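Long-range contacts in endoglucanase (Humicola insolens, PDB 1DYS), which hydrolyses internal beta-1,4-glucosidic linkages of cellulose and related beta-glucans, a role in the recycling of plant biomass: residues 54-59 / 85-90; 246-251 / 298-303; 37-42 / 337-342; 10-15 / 67-72. All blocks are in the same frame, centred on the assembly; numbering follows the deposited sequence.

Interaction 1. Residues 54-59 / 85-90; sequences SNIFLL and LYNLPD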
loop_
_atom_site.group_PDB
_atom_site.type_symbol
_atom_site.label_atom_id
_atom_site.label_comp_id
_atom_site.label_asym_id
_atom_site.label_seq_id
_atom_site.Cartn_x
_atom_site.Cartn_y
_atom_site.Cartn_z
ATOM N N SER A 54 -8.237 5.213 5.042
ATOM C CA SER A 54 -7.161 5.540 4.100
ATOM C C SER A 54 -7.421 5.166 2.659
ATOM O O SER A 54 -6.538 5.342 1.822
ATOM C CB SER A 54 -5.843 4.935 4.601
ATOM O OG SER A 54 -5.594 5.338 5.964
ATOM N N ASN A 55 -8.564 4.592 2.360
ATOM C CA ASN A 55 -8.942 4.245 0.990
ATOM C C ASN A 55 -10.412 3.827 0.981
ATOM O O ASN A 55 -11.084 3.772 2.020
ATOM C CB ASN A 55 -8.051 3.177 0.379
ATOM C CG ASN A 55 -8.002 1.971 1.280
ATOM O OD1 ASN A 55 -8.999 1.319 1.574
ATOM N ND2 ASN A 55 -6.793 1.724 1.797
ATOM N N ILE A 56 -10.955 3.620 -0.216
ATOM C CA ILE A 56 -12.383 3.355 -0.423
ATOM C C ILE A 56 -12.764 2.042 0.229
ATOM O O ILE A 56 -13.838 1.972 0.860
ATOM C CB ILE A 56 -12.727 3.381 -1.925
ATOM C CG1 ILE A 56 -12.795 4.845 -2.406
ATOM C CG2 ILE A 56 -14.063 2.702 -2.221
ATOM C CD1 ILE A 56 -12.509 4.913 -3.926
ATOM N N PHE A 57 -11.921 1.028 0.144
ATOM C CA PHE A 57 -12.166 -0.239 0.829
ATOM C C PHE A 57 -12.424 0.005 2.337
ATOM O O PHE A 57 -13.284 -0.653 2.923
ATOM C CB PHE A 57 -10.958 -1.147 0.640
ATOM C CG PHE A 57 -11.008 -2.472 1.339
ATOM C CD1 PHE A 57 -11.663 -3.532 0.754
ATOM C CD2 PHE A 57 -10.449 -2.646 2.593
ATOM C CE1 PHE A 57 -11.719 -4.766 1.381
ATOM C CE2 PHE A 57 -10.463 -3.871 3.223
ATOM C CZ PHE A 57 -11.141 -4.921 2.623
ATOM N N LEU A 58 -11.618 0.826 2.972
ATOM C CA LEU A 58 -11.726 1.120 4.379
ATOM C C LEU A 58 -12.909 2.001 4.736
ATOM O O LEU A 58 -13.071 2.177 5.961
ATOM C CB LEU A 58 -10.441 1.649 5.011
ATOM C CG LEU A 58 -9.252 0.699 4.881
ATOM C CD1 LEU A 58 -7.937 1.390 5.265
ATOM C CD2 LEU A 58 -9.464 -0.526 5.776
ATOM N N LEU A 59 -13.744 2.479 3.824
ATOM C CA LEU A 59 -14.995 3.128 4.291
ATOM C C LEU A 59 -15.780 2.211 5.211
ATOM O O LEU A 59 -16.483 2.729 6.095
ATOM C CB LEU A 59 -15.892 3.454 3.073
ATOM C CG LEU A 59 -15.368 4.630 2.218
ATOM C CD1 LEU A 59 -16.048 4.574 0.850
ATOM C CD2 LEU A 59 -15.698 5.937 2.927
ATOM N N LEU A 85 -9.810 11.233 7.556
ATOM C CA LEU A 85 -10.285 11.245 6.157
ATOM C C LEU A 85 -9.007 11.493 5.371
ATOM O O LEU A 85 -8.420 12.590 5.441
ATOM C CB LEU A 85 -11.317 12.377 6.035
ATOM C CG LEU A 85 -12.062 12.433 4.703
ATOM C CD1 LEU A 85 -13.456 12.993 4.938
ATOM C CD2 LEU A 85 -11.283 13.261 3.698
ATOM N N TYR A 86 -8.557 10.443 4.676
ATOM C CA TYR A 86 -7.233 10.492 4.053
ATOM C C TYR A 86 -7.186 9.737 2.731
ATOM O O TYR A 86 -6.734 8.599 2.722
ATOM C CB TYR A 86 -6.213 9.911 5.054
ATOM C CG TYR A 86 -4.773 9.820 4.689
ATOM C CD1 TYR A 86 -4.047 10.900 4.196
ATOM C CD2 TYR A 86 -4.060 8.618 4.830
ATOM C CE1 TYR A 86 -2.687 10.836 3.896
ATOM C CE2 TYR A 86 -2.726 8.518 4.518
ATOM C CZ TYR A 86 -2.036 9.624 4.047
ATOM O OH TYR A 86 -0.695 9.495 3.746
ATOM N N ASN A 87 -7.687 10.376 1.680
ATOM C CA ASN A 87 -7.592 9.710 0.349
ATOM C C ASN A 87 -7.472 10.725 -0.760
ATOM O O ASN A 87 -7.944 10.508 -1.909
ATOM C CB ASN A 87 -8.795 8.789 0.190
ATOM C CG ASN A 87 -8.542 7.717 -0.877
ATOM O OD1 ASN A 87 -7.405 7.439 -1.254
ATOM N ND2 ASN A 87 -9.619 7.120 -1.353
ATOM N N LEU A 88 -6.787 11.840 -0.501
ATOM C CA LEU A 88 -6.657 12.880 -1.531
ATOM C C LEU A 88 -6.025 12.382 -2.804
ATOM O O LEU A 88 -5.097 11.557 -2.859
ATOM C CB LEU A 88 -5.695 13.956 -0.939
ATOM C CG LEU A 88 -5.754 15.362 -1.537
ATOM C CD1 LEU A 88 -7.118 15.992 -1.278
ATOM C CD2 LEU A 88 -4.635 16.215 -0.937
ATOM N N PRO A 89 -6.531 12.861 -3.929
ATOM C CA PRO A 89 -5.891 12.524 -5.197
ATOM C C PRO A 89 -4.491 13.113 -5.187
ATOM O O PRO A 89 -4.219 14.233 -4.692
ATOM C CB PRO A 89 -6.744 13.158 -6.315
ATOM C CG PRO A 89 -7.994 13.484 -5.575
ATOM C CD PRO A 89 -7.682 13.732 -4.103
ATOM N N ASP A 90 -3.505 12.352 -5.643
ATOM C CA ASP A 90 -2.099 12.723 -5.648
ATOM C C ASP A 90 -1.590 13.019 -4.234
ATOM O O ASP A 90 -0.796 13.944 -3.970
ATOM C CB ASP A 90 -1.835 13.946 -6.545
ATOM C CG ASP A 90 -1.948 13.587 -8.021
ATOM O OD1 ASP A 90 -2.334 12.430 -8.310
ATOM O OD2 ASP A 90 -1.665 14.472 -8.866
HETATM O O HOH W 1 -5.720 5.253 -1.045
#
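Ser54 and Tyr86 meet backbone to backbone through a CA-H...O contact, Ser54 CA to Tyr86 O at 3.4 Å with 143° at the hydrogen. Their side chains touch more lightly: Ser54 OG lies at the edge of the tyrosine ring, in its plane, 3.8 Å from Tyr86 CD2. The phenol OH is hydrogen-bonded to Asp92.

One water donates to Ser54 O at 3.0 Å and to Asn87 OD1 at 2.8 Å, which uses both its protons. Arg91 adds a second bridge, its NH1 bonding to both Ser54 O and Tyr86 O.

Asn87 has CG anti to the backbone N (chi1 -160°), which carries its amide toward residues 54-56. Asn87 ND2 lies in van der Waals contact, 3.8 Å from Asn55 CA and 4.0 Å from Ile56 CG1, and it bonds to Glu101. A leucine in place of Asn87 would probably leave the water without its second acceptor and cost Glu101 one of its donors.

Both loops follow the C-terminal ends of neighbouring parallel strands, 51-53 and 79-85, the usual place for an active site in an alpha/beta barrel; here Ser54, assigned to substrate binding, borders the tyrosine bonded to Asp92, the probable proton donor.

Interaction 2. Residues 246-251 / 298-303; sequences YATNIA and TNNPNV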
loop_
_atom_site.group_PDB
_atom_site.type_symbol
_atom_site.label_atom_id
_atom_site.label_comp_id
_atom_site.label_asym_id
_atom_site.label_seq_id
_atom_site.Cartn_x
_atom_site.Cartn_y
_atom_site.Cartn_z
ATOM N N TYR A 246 3.267 25.420 18.973
ATOM C CA TYR A 246 2.862 25.489 17.551
ATOM C C TYR A 246 1.385 25.861 17.452
ATOM O O TYR A 246 1.055 26.753 16.663
ATOM C CB TYR A 246 3.141 24.150 16.866
ATOM C CG TYR A 246 2.696 24.089 15.412
ATOM C CD1 TYR A 246 3.037 25.058 14.494
ATOM C CD2 TYR A 246 1.952 23.010 14.959
ATOM C CE1 TYR A 246 2.628 25.008 13.166
ATOM C CE2 TYR A 246 1.532 22.929 13.645
ATOM C CZ TYR A 246 1.891 23.923 12.749
ATOM O OH TYR A 246 1.451 23.881 11.448
ATOM N N ALA A 247 0.542 25.217 18.269
ATOM C CA ALA A 247 -0.896 25.465 18.300
ATOM C C ALA A 247 -1.214 26.924 18.600
ATOM O O ALA A 247 -2.035 27.554 17.928
ATOM C CB ALA A 247 -1.616 24.536 19.271
ATOM N N THR A 248 -0.556 27.497 19.619
ATOM C CA THR A 248 -0.770 28.925 19.919
ATOM C C THR A 248 -0.344 29.844 18.789
ATOM O O THR A 248 -1.039 30.822 18.481
ATOM C CB THR A 248 -0.029 29.295 21.231
ATOM O OG1 THR A 248 -0.664 28.572 22.282
ATOM C CG2 THR A 248 -0.087 30.802 21.494
ATOM N N ASN A 249 0.734 29.555 18.066
ATOM C CA ASN A 249 1.270 30.382 17.008
ATOM C C ASN A 249 0.328 30.358 15.806
ATOM O O ASN A 249 0.045 31.402 15.235
ATOM C CB ASN A 249 2.665 29.927 16.621
ATOM C CG ASN A 249 3.702 30.275 17.683
ATOM O OD1 ASN A 249 3.498 31.179 18.512
ATOM N ND2 ASN A 249 4.804 29.545 17.650
ATOM N N ILE A 250 -0.125 29.140 15.461
ATOM C CA ILE A 250 -1.088 29.048 14.371
ATOM C C ILE A 250 -2.382 29.721 14.818
ATOM O O ILE A 250 -2.932 30.535 14.069
ATOM C CB ILE A 250 -1.367 27.606 13.887
ATOM C CG1 ILE A 250 -0.155 27.017 13.177
ATOM C CG2 ILE A 250 -2.604 27.613 12.974
ATOM C CD1 ILE A 250 0.195 27.567 11.810
ATOM N N ALA A 251 -2.851 29.437 16.044
ATOM C CA ALA A 251 -4.117 30.028 16.506
ATOM C C ALA A 251 -4.070 31.553 16.500
ATOM O O ALA A 251 -5.046 32.181 16.098
ATOM C CB ALA A 251 -4.435 29.484 17.894
ATOM N N THR A 298 -5.435 20.190 28.725
ATOM C CA THR A 298 -4.322 20.551 27.874
ATOM C C THR A 298 -3.490 21.723 28.328
ATOM O O THR A 298 -2.409 22.019 27.802
ATOM C CB THR A 298 -4.869 20.860 26.446
ATOM O OG1 THR A 298 -5.638 22.063 26.539
ATOM C CG2 THR A 298 -5.733 19.701 25.988
ATOM N N ASN A 299 -4.047 22.500 29.271
ATOM C CA ASN A 299 -3.365 23.695 29.770
ATOM C C ASN A 299 -3.034 24.674 28.668
ATOM O O ASN A 299 -1.991 25.339 28.688
ATOM C CB ASN A 299 -2.094 23.255 30.512
ATOM C CG ASN A 299 -2.420 22.498 31.779
ATOM O OD1 ASN A 299 -1.837 21.451 32.070
ATOM N ND2 ASN A 299 -3.360 23.057 32.538
ATOM N N ASN A 300 -3.878 24.758 27.638
ATOM C CA ASN A 300 -3.712 25.652 26.518
ATOM C C ASN A 300 -5.092 25.829 25.889
ATOM O O ASN A 300 -5.713 24.893 25.439
ATOM C CB ASN A 300 -2.697 25.111 25.502
ATOM C CG ASN A 300 -2.483 26.026 24.333
ATOM O OD1 ASN A 300 -3.332 26.808 23.944
ATOM N ND2 ASN A 300 -1.291 25.963 23.703
ATOM N N PRO A 301 -5.583 27.049 25.913
ATOM C CA PRO A 301 -6.874 27.464 25.424
ATOM C C PRO A 301 -7.114 27.131 23.955
ATOM O O PRO A 301 -8.245 26.907 23.534
ATOM C CB PRO A 301 -6.982 29.006 25.550
ATOM C CG PRO A 301 -5.604 29.402 26.004
ATOM C CD PRO A 301 -4.825 28.199 26.453
ATOM N N ASN A 302 -6.033 27.144 23.182
ATOM C CA ASN A 302 -6.081 26.864 21.763
ATOM C C ASN A 302 -6.087 25.374 21.476
ATOM O O ASN A 302 -6.147 25.033 20.295
ATOM C CB ASN A 302 -4.798 27.444 21.129
ATOM C CG ASN A 302 -4.674 28.932 21.462
ATOM O OD1 ASN A 302 -3.688 29.391 22.037
ATOM N ND2 ASN A 302 -5.697 29.651 21.046
ATOM N N VAL A 303 -5.966 24.546 22.492
ATOM C CA VAL A 303 -5.868 23.097 22.238
ATOM C C VAL A 303 -7.064 22.405 22.882
ATOM O O VAL A 303 -7.164 22.260 24.097
ATOM C CB VAL A 303 -4.534 22.525 22.740
ATOM C CG1 VAL A 303 -4.439 21.025 22.420
ATOM C CG2 VAL A 303 -3.326 23.196 22.085
#
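Asn300 ND2 is held between two hydroxyls of helix 243-255. It donates to Thr248 OG1 at 3.0 Å, with an N-H...O angle of 145° and the hydroxyl tilted out of the amide plane, and it is also bonded to Ser244, one helical turn earlier. The other end of the same amide turns back on its own loop: Asn300 OD1 accepts from Asn302 N at 2.8 Å and 148°, which makes an Asx turn. A type I beta turn overlaps it, closed by Val303 N to Asn300 O at 3.0 Å. Both ends of the amide are thus engaged, which should fix its rotation. With a valine here, Thr248 and Ser244 would probably lose a shared donor and Asn302 N its side-chain acceptor.

The turn leads into strand 303-307, parallel partner of strand 262-266; helix 243-255 is the crossover helix of the beta-alpha-beta unit that ends in strand 262-266. The contact therefore joins this helix to the N-terminal end of the next strand of the curled parallel sheet.

Beside the polar bonds, two alanines one turn apart offer a small apolar surface. Val303 has CG1 anti to the backbone N (chi1 -178°), which turns CG2 onto Ala247 CB at 3.6 Å. Ala251 CB rests 3.8 Å from Asn302 CB. Phe263 and Ile265 of strand 262-266 continue the packing, touching Ala247 and Val303 respectively.

Interaction 3. Residues 37-42 / 337-342; sequences AAKVKY and MLTQNA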
loop_
_atom_site.group_PDB
_atom_site.type_symbol
_atom_site.label_atom_id
_atom_site.label_comp_id
_atom_site.label_asym_id
_atom_site.label_seq_id
_atom_site.Cartn_x
_atom_site.Cartn_y
_atom_site.Cartn_z
ATOM N N ALA A 37 2.842 -6.106 30.111
ATOM C CA ALA A 37 1.647 -6.731 29.553
ATOM C C ALA A 37 0.412 -5.948 30.010
ATOM O O ALA A 37 -0.516 -5.706 29.247
ATOM C CB ALA A 37 1.529 -8.181 30.027
ATOM N N ALA A 38 0.445 -5.505 31.261
ATOM C CA ALA A 38 -0.639 -4.740 31.866
ATOM C C ALA A 38 -0.744 -3.359 31.212
ATOM O O ALA A 38 -1.854 -2.857 31.031
ATOM C CB ALA A 38 -0.363 -4.581 33.359
ATOM N N LYS A 39 0.413 -2.788 30.890
ATOM C CA LYS A 39 0.402 -1.493 30.173
ATOM C C LYS A 39 -0.235 -1.694 28.791
ATOM O O LYS A 39 -0.988 -0.776 28.391
ATOM C CB LYS A 39 1.868 -1.057 30.075
ATOM C CG LYS A 39 2.349 -0.375 31.331
ATOM C CD LYS A 39 3.844 -0.322 31.528
ATOM C CE LYS A 39 4.523 0.783 30.751
ATOM N NZ LYS A 39 6.022 0.682 30.904
ATOM N N VAL A 40 0.072 -2.768 28.080
ATOM C CA VAL A 40 -0.597 -3.022 26.800
ATOM C C VAL A 40 -2.107 -3.126 26.994
ATOM O O VAL A 40 -2.908 -2.517 26.266
ATOM C CB VAL A 40 -0.028 -4.259 26.072
ATOM C CG1 VAL A 40 -0.799 -4.458 24.762
ATOM C CG2 VAL A 40 1.464 -4.083 25.763
ATOM N N LYS A 41 -2.560 -3.917 28.000
ATOM C CA LYS A 41 -4.014 -4.035 28.227
ATOM C C LYS A 41 -4.662 -2.696 28.558
ATOM O O LYS A 41 -5.803 -2.432 28.173
ATOM C CB LYS A 41 -4.297 -5.087 29.315
ATOM C CG LYS A 41 -5.728 -5.625 29.239
ATOM C CD LYS A 41 -5.771 -7.069 29.739
ATOM C CE LYS A 41 -6.787 -7.241 30.848
ATOM N NZ LYS A 41 -8.193 -7.257 30.372
ATOM N N TYR A 42 -3.962 -1.790 29.205
ATOM C CA TYR A 42 -4.416 -0.443 29.534
ATOM C C TYR A 42 -4.691 0.266 28.197
ATOM O O TYR A 42 -5.804 0.728 28.007
ATOM C CB TYR A 42 -3.439 0.388 30.357
ATOM C CG TYR A 42 -3.841 1.806 30.697
ATOM C CD1 TYR A 42 -3.739 2.842 29.800
ATOM C CD2 TYR A 42 -4.336 2.114 31.966
ATOM C CE1 TYR A 42 -4.106 4.141 30.106
ATOM C CE2 TYR A 42 -4.695 3.417 32.295
ATOM C CZ TYR A 42 -4.581 4.425 31.368
ATOM O OH TYR A 42 -4.952 5.708 31.709
ATOM N N MET A 337 8.567 -1.454 22.324
ATOM C CA MET A 337 9.338 -0.281 22.664
ATOM C C MET A 337 8.470 0.871 23.154
ATOM O O MET A 337 8.707 1.550 24.171
ATOM C CB MET A 337 10.248 0.154 21.505
ATOM C CG MET A 337 10.873 1.526 21.717
ATOM S SD MET A 337 11.436 2.382 20.227
ATOM C CE MET A 337 9.811 2.729 19.524
ATOM N N LEU A 338 7.353 1.118 22.430
ATOM C CA LEU A 338 6.483 2.223 22.832
ATOM C C LEU A 338 5.911 1.932 24.242
ATOM O O LEU A 338 5.674 2.890 24.975
ATOM C CB LEU A 338 5.317 2.425 21.874
ATOM C CG LEU A 338 5.698 2.971 20.471
ATOM C CD1 LEU A 338 4.475 2.792 19.583
ATOM C CD2 LEU A 338 6.222 4.386 20.507
ATOM N N THR A 339 5.722 0.660 24.537
ATOM C CA THR A 339 5.130 0.293 25.830
ATOM C C THR A 339 6.150 0.487 26.942
ATOM O O THR A 339 5.856 1.162 27.915
ATOM C CB THR A 339 4.705 -1.176 25.800
ATOM O OG1 THR A 339 3.735 -1.445 24.771
ATOM C CG2 THR A 339 4.037 -1.547 27.130
ATOM N N GLN A 340 7.317 -0.125 26.799
ATOM C CA GLN A 340 8.369 0.112 27.805
ATOM C C GLN A 340 8.676 1.582 28.023
ATOM O O GLN A 340 9.083 1.968 29.137
ATOM C CB GLN A 340 9.667 -0.589 27.368
ATOM C CG GLN A 340 9.554 -2.066 27.138
ATOM C CD GLN A 340 10.775 -2.726 26.538
ATOM O OE1 GLN A 340 11.566 -3.320 27.266
ATOM N NE2 GLN A 340 10.940 -2.635 25.224
ATOM N N ASN A 341 8.588 2.479 27.039
ATOM C CA ASN A 341 8.869 3.899 27.188
ATOM C C ASN A 341 7.612 4.753 27.337
ATOM O O ASN A 341 7.714 5.987 27.247
ATOM C CB ASN A 341 9.667 4.427 25.998
ATOM C CG ASN A 341 11.058 3.816 26.005
ATOM O OD1 ASN A 341 11.923 4.202 26.796
ATOM N ND2 ASN A 341 11.275 2.861 25.119
ATOM N N ALA A 342 6.504 4.078 27.641
ATOM C CA ALA A 342 5.245 4.840 27.735
ATOM C C ALA A 342 5.198 5.906 28.822
ATOM O O ALA A 342 5.821 5.835 29.876
ATOM C CB ALA A 342 4.065 3.907 27.917
HETATM O O HOH W 2 6.899 3.241 30.772
#
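Lys39 reaches Thr339 by a bend in its chain. CG stands beside the backbone N, anti to the carbonyl carbon (chi1 -83°), and the turn at chi3 (81°) brings the amine end to the last carbonyls of the opposing helix. Lys39 NZ makes a weak hydrogen bond to Thr339 O at 3.0 Å, and its CE lies 3.2 Å from the same oxygen. The stronger grip on NZ is outside these segments, from Asn36, and a water accepts from Lys39 NZ at 2.7 Å while lying close to Gln340 O and Ala342 O.

The contact packs helix 34-46 against the C-terminal end of helix 332-340, joining an early and a late part of the chain. A positive amine beside helix-terminal carbonyls is probably favourable, as it faces the negative end of the helix dipole.

Thr339 directs its methyl, not its hydroxyl, at the lysine stem: chi1 of -60° sets OG1 beside the backbone N and CG2 anti to it, and Thr339 CG2 touches Lys39 CB at 3.7 Å and Val40 CG2 at 3.9 Å. Thr339 OG1 bonds to Ala335 O one turn back and lies 3.6 Å from Val40 CG2. Phe28 of helix 15-29 touches both Val40 and Thr339.

Interaction 4. Residues 10-15 / 67-72; sequences TLLVNS and QNARAA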
loop_
_atom_site.group_PDB
_atom_site.type_symbol
_atom_site.label_atom_id
_atom_site.label_comp_id
_atom_site.label_asym_id
_atom_site.label_seq_id
_atom_site.Cartn_x
_atom_site.Cartn_y
_atom_site.Cartn_z
ATOM N N THR A 10 -15.206 10.678 25.934
ATOM C CA THR A 10 -14.025 9.812 25.907
ATOM C C THR A 10 -13.717 9.478 24.439
ATOM O O THR A 10 -14.653 9.091 23.754
ATOM C CB THR A 10 -14.273 8.488 26.633
ATOM O OG1 THR A 10 -15.598 8.021 26.326
ATOM C CG2 THR A 10 -14.172 8.727 28.142
ATOM N N LEU A 11 -12.479 9.666 24.000
ATOM C CA LEU A 11 -12.135 9.258 22.621
ATOM C C LEU A 11 -12.279 7.751 22.512
ATOM O O LEU A 11 -11.829 6.932 23.301
ATOM C CB LEU A 11 -10.692 9.683 22.316
ATOM C CG LEU A 11 -10.244 9.380 20.878
ATOM C CD1 LEU A 11 -11.105 10.011 19.787
ATOM C CD2 LEU A 11 -8.765 9.761 20.737
ATOM N N LEU A 12 -13.028 7.293 21.483
ATOM C CA LEU A 12 -13.352 5.887 21.355
ATOM C C LEU A 12 -12.164 4.972 21.064
ATOM O O LEU A 12 -11.319 5.334 20.247
ATOM C CB LEU A 12 -14.455 5.704 20.295
ATOM C CG LEU A 12 -14.988 4.279 20.091
ATOM C CD1 LEU A 12 -15.947 3.846 21.186
ATOM C CD2 LEU A 12 -15.661 4.171 18.729
ATOM N N VAL A 13 -12.149 3.815 21.729
ATOM C CA VAL A 13 -11.065 2.861 21.417
ATOM C C VAL A 13 -11.194 2.413 19.962
ATOM O O VAL A 13 -12.290 2.243 19.423
ATOM C CB VAL A 13 -11.139 1.650 22.362
ATOM C CG1 VAL A 13 -10.491 0.407 21.779
ATOM C CG2 VAL A 13 -10.546 1.966 23.751
ATOM N N ASN A 14 -10.067 2.199 19.291
ATOM C CA ASN A 14 -10.031 1.665 17.930
ATOM C C ASN A 14 -9.931 0.148 18.115
ATOM O O ASN A 14 -8.924 -0.391 18.584
ATOM C CB ASN A 14 -8.869 2.270 17.162
ATOM C CG ASN A 14 -8.644 1.693 15.777
ATOM O OD1 ASN A 14 -9.017 0.569 15.544
ATOM N ND2 ASN A 14 -8.015 2.503 14.898
ATOM N N SER A 15 -10.971 -0.610 17.757
ATOM C CA SER A 15 -10.989 -2.044 17.963
ATOM C C SER A 15 -9.977 -2.795 17.111
ATOM O O SER A 15 -9.462 -3.820 17.583
ATOM C CB SER A 15 -12.396 -2.607 17.747
ATOM O OG SER A 15 -12.861 -2.175 16.479
ATOM N N GLN A 67 -20.565 1.233 15.061
ATOM C CA GLN A 67 -21.065 0.099 15.837
ATOM C C GLN A 67 -20.488 0.153 17.234
ATOM O O GLN A 67 -21.131 0.093 18.287
ATOM C CB GLN A 67 -20.746 -1.241 15.161
ATOM C CG GLN A 67 -20.949 -2.397 16.148
ATOM C CD GLN A 67 -20.911 -3.766 15.501
ATOM O OE1 GLN A 67 -21.244 -3.933 14.331
ATOM N NE2 GLN A 67 -20.512 -4.776 16.262
ATOM N N ASN A 68 -19.146 0.310 17.290
ATOM C CA ASN A 68 -18.451 0.431 18.553
ATOM C C ASN A 68 -18.911 1.632 19.367
ATOM O O ASN A 68 -19.033 1.529 20.582
ATOM C CB ASN A 68 -16.932 0.493 18.312
ATOM C CG ASN A 68 -16.370 -0.781 17.731
ATOM O OD1 ASN A 68 -16.952 -1.860 17.873
ATOM N ND2 ASN A 68 -15.181 -0.696 17.124
ATOM N N ALA A 69 -19.161 2.778 18.733
ATOM C CA ALA A 69 -19.608 3.975 19.409
ATOM C C ALA A 69 -20.996 3.699 20.038
ATOM O O ALA A 69 -21.182 3.996 21.204
ATOM C CB ALA A 69 -19.688 5.217 18.540
ATOM N N ARG A 70 -21.883 3.066 19.279
ATOM C CA ARG A 70 -23.219 2.766 19.796
ATOM C C ARG A 70 -23.196 1.733 20.912
ATOM O O ARG A 70 -24.009 1.830 21.844
ATOM C CB ARG A 70 -24.129 2.302 18.657
ATOM C CG ARG A 70 -24.360 3.394 17.625
ATOM C CD ARG A 70 -25.302 2.965 16.498
ATOM N NE ARG A 70 -25.738 4.193 15.805
ATOM C CZ ARG A 70 -25.969 4.240 14.503
ATOM N NH1 ARG A 70 -25.875 3.133 13.787
ATOM N NH2 ARG A 70 -26.328 5.422 13.977
ATOM N N ALA A 71 -22.259 0.789 20.910
ATOM C CA ALA A 71 -22.125 -0.185 21.983
ATOM C C ALA A 71 -21.576 0.462 23.254
ATOM O O ALA A 71 -21.935 0.112 24.388
ATOM C CB ALA A 71 -21.206 -1.335 21.569
ATOM N N ALA A 72 -20.688 1.435 23.088
ATOM C CA ALA A 72 -20.082 2.142 24.203
ATOM C C ALA A 72 -21.154 2.960 24.915
ATOM O O ALA A 72 -21.324 2.959 26.122
ATOM C CB ALA A 72 -18.934 3.031 23.739
#
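Leu12 meets Asn68 and its neighbours because CG is swung away from the backbone N, beside the carbonyl carbon (chi1 -176°), which sends both methyls to the helix. Ser15 holds OG between the backbone N and the carbonyl carbon (chi1 53°), which points the hydroxyl at the amide of Asn68.

The two methyls of Leu12 then divide the helix surface between them. Leu12 CD2 lies 3.9 Å from Asn68 CB and 3.8 Å from Ala69 N, with Ala69 CB at 4.2 Å. Leu12 CD1 sits 3.9 Å from Asn68 O and 4.0 Å from Ala72 CB, so the leucine spans about one turn, its side chain and that of Asn68 crossing at about a right angle.

Helix 60-74 is the connection of a beta-alpha-beta crossover between the parallel strands 51-53 and 79-85. Leu12 fills the interface between that helix and the sheet, touching Pro79 and Val81 as well; Ala69 also packs on Val81. Strand 10-11, just before Leu12, pairs with strand 79-85 too.

At the other end of the contact the bonding is polar. Asn68 ND2 donates to Ser15 OG at 2.8 Å with a bent N-H...O angle of 137°, the hydroxyl tilted a little from the amide plane. The same nitrogen bonds to Tyr51 OH, giving it a second partner. Ser15 opens helix 15-29, while Asn14 occupies the N-cap position, its OD1 accepting from Tyr17 N and its ND2 bonding to Phe50 O.

In the fold
From the N terminus, interaction 4 opens first, at 10-15, and closes at 67-72, tying the segment after the first short strand to crossover helix 60-74. Interactions 3 and 1 both open within that loop, at 37-42 and 54-59, and so cross it. Interaction 1 closes at 85-90, linking the loops after two adjacent strands. Interaction 2 follows in series, joining helix 243-255 to the approach of strand 303-307; it and interaction 1 lie on opposite sides of the chain's centre, their centres 29 Å apart. Interaction 3 closes last, at 337-342, so interactions 1 and 2 are nested inside its loop. Interactions 3 and 4 come nearest, about 6 Å between nearest atoms, without touching.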